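Local coordinates for histidine triad (HIT) protein (Sinorhizobium meliloti, PDB 3NRD) that probably binds nucleotides and may act as a nucleotide hydrolase or transferase, this chain being the C-terminal part, with its HIT domain, at residues A58-E63 with L92-I97. Sequence-based numbering, arbitrary orientation.
Sequences AMLTFE and LHVHVI. With SO4 (sulfate ion), chain H.
The torsions of L60 and V94 bring their methyl groups together: CG of L60 lies anti to its backbone nitrogen (chi1 174°), and CG2 of V94 lies anti to the carbonyl carbon. The two reach toward each other tip to tip, and CG2 of V94 is 4.1 Å from CD2 of L60 and equally far from CD1, so it faces the whole fork of the leucine. L92 adds a second, looser touch, its CD2 being 4.3 Å from CD2 of L60. These distances describe van der Waals packing of methyl groups, and the area buried between the segments is modest, 96 Å², in keeping with backbones whose closest CA atoms, those of L60 and V94, are 9.0 Å apart.

The segment 92-97 is two-faced. With L92 and V94 turned to the helix, H93 points away from it. H93 NE2 donates to O2 of a sulfate at 2.7 Å (161°), and H95 NE2 donates to O1 of the same ion, also at 2.7 Å but straighter (170°). Each oxygen lies near the plane of its imidazole, at the edge. G86 N also binds the sulfate, which probably comes from the crystallisation liquor; its place on H93 and H95, the last two histidines of the HIT signature, whose first position is Q91 here, is consistent with the phosphate site of HIT proteins. H93 ND1 is hydrogen-bonded to the carbonyl O of Q91, and H95 ND1 to NE1 of W36, which probably helps fix the rotation of both rings.

Helix 54-75 thus packs against one face of the antiparallel sheet, where strand 94-99 runs between strands 36-41 and 79-84; T64, A68 and L71 continue the helix-strand packing onto V96.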
# COMPACT_ATOMS: atom_id res chain seq x y z
N ALA A 58 -2.55 0.33 -14.60
CA ALA A 58 -2.46 -1.10 -14.94
C ALA A 58 -1.01 -1.55 -14.98
O ALA A 58 -0.69 -2.60 -14.43
CB ALA A 58 -3.14 -1.38 -16.32
N MSE A 59 -0.17 -0.77 -15.68
CA MSE A 59 1.28 -1.02 -15.75
C MSE A 59 1.87 -1.08 -14.34
O MSE A 59 2.69 -1.97 -14.04
CB MSE A 59 2.04 0.09 -16.51
CG MSE A 59 2.24 -0.04 -18.06
SE MSE A 59 3.10 -1.64 -18.64
CE MSE A 59 3.96 -2.29 -17.08
N LEU A 60 1.48 -0.13 -13.49
CA LEU A 60 2.01 -0.07 -12.12
C LEU A 60 1.56 -1.28 -11.30
O LEU A 60 2.30 -1.77 -10.47
CB LEU A 60 1.57 1.21 -11.40
CG LEU A 60 1.92 1.34 -9.91
CD1 LEU A 60 3.46 1.27 -9.77
CD2 LEU A 60 1.31 2.64 -9.30
N THR A 61 0.29 -1.67 -11.46
CA THR A 61 -0.26 -2.85 -10.76
C THR A 61 0.61 -4.06 -11.00
O THR A 61 1.07 -4.69 -10.07
CB THR A 61 -1.72 -3.11 -11.22
OG1 THR A 61 -2.51 -1.99 -10.83
CG2 THR A 61 -2.30 -4.40 -10.64
N PHE A 62 0.87 -4.33 -12.25
CA PHE A 62 1.55 -5.57 -12.62
C PHE A 62 3.04 -5.52 -12.42
O PHE A 62 3.63 -6.53 -12.12
CB PHE A 62 1.15 -5.96 -14.04
CG PHE A 62 -0.28 -6.38 -14.10
CD1 PHE A 62 -0.70 -7.52 -13.42
CD2 PHE A 62 -1.21 -5.63 -14.73
CE1 PHE A 62 -2.01 -7.89 -13.40
CE2 PHE A 62 -2.51 -6.02 -14.74
CZ PHE A 62 -2.91 -7.15 -14.08
N GLU A 63 3.63 -4.34 -12.59
CA GLU A 63 5.02 -4.12 -12.19
C GLU A 63 5.14 -4.31 -10.68
O GLU A 63 6.05 -4.98 -10.25
CB GLU A 63 5.56 -2.74 -12.64
CG GLU A 63 5.97 -2.75 -14.11
CD GLU A 63 6.51 -1.41 -14.65
OE1 GLU A 63 6.77 -0.48 -13.85
OE2 GLU A 63 6.69 -1.27 -15.88
N LEU A 92 4.88 10.08 -6.37
CA LEU A 92 4.31 8.76 -6.22
C LEU A 92 5.43 7.72 -6.17
O LEU A 92 6.26 7.68 -7.06
CB LEU A 92 3.33 8.44 -7.38
CG LEU A 92 2.74 6.99 -7.40
CD1 LEU A 92 2.04 6.59 -6.05
CD2 LEU A 92 1.79 6.82 -8.57
N HIS A 93 5.47 6.92 -5.11
CA HIS A 93 6.35 5.77 -5.05
C HIS A 93 5.68 4.68 -4.24
O HIS A 93 4.98 4.97 -3.26
CB HIS A 93 7.72 6.15 -4.51
CG HIS A 93 7.68 6.77 -3.15
ND1 HIS A 93 7.14 8.02 -2.90
CD2 HIS A 93 8.14 6.30 -1.97
CE1 HIS A 93 7.25 8.28 -1.62
NE2 HIS A 93 7.82 7.24 -1.03
N VAL A 94 5.88 3.44 -4.67
CA VAL A 94 5.19 2.31 -4.06
C VAL A 94 6.24 1.49 -3.37
O VAL A 94 7.19 1.02 -4.04
CB VAL A 94 4.46 1.45 -5.07
CG1 VAL A 94 3.82 0.25 -4.36
CG2 VAL A 94 3.39 2.28 -5.81
N HIS A 95 6.08 1.34 -2.06
CA HIS A 95 6.91 0.49 -1.23
C HIS A 95 6.50 -0.96 -1.44
O HIS A 95 5.31 -1.26 -1.45
CB HIS A 95 6.74 0.83 0.26
CG HIS A 95 6.98 2.27 0.62
ND1 HIS A 95 8.23 2.78 0.88
CD2 HIS A 95 6.12 3.30 0.80
CE1 HIS A 95 8.13 4.07 1.19
NE2 HIS A 95 6.86 4.41 1.17
N VAL A 96 7.47 -1.86 -1.58
CA VAL A 96 7.26 -3.30 -1.69
C VAL A 96 8.28 -3.94 -0.79
O VAL A 96 9.48 -3.94 -1.09
CB VAL A 96 7.45 -3.82 -3.12
CG1 VAL A 96 7.16 -5.36 -3.18
CG2 VAL A 96 6.59 -3.04 -4.09
N ILE A 97 7.81 -4.46 0.34
CA ILE A 97 8.68 -4.79 1.47
C ILE A 97 8.49 -6.27 1.84
O ILE A 97 7.35 -6.72 1.96
CB ILE A 97 8.34 -3.97 2.70
CG1 ILE A 97 8.42 -2.45 2.43
CG2 ILE A 97 9.28 -4.35 3.84
CD1 ILE A 97 7.41 -1.66 3.20
S SO4 H . 6.74 7.78 2.14
O1 SO4 H . 5.85 6.85 1.45
O2 SO4 H . 8.07 7.52 1.63
O3 SO4 H . 6.45 9.16 1.85
O4 SO4 H . 6.76 7.65 3.56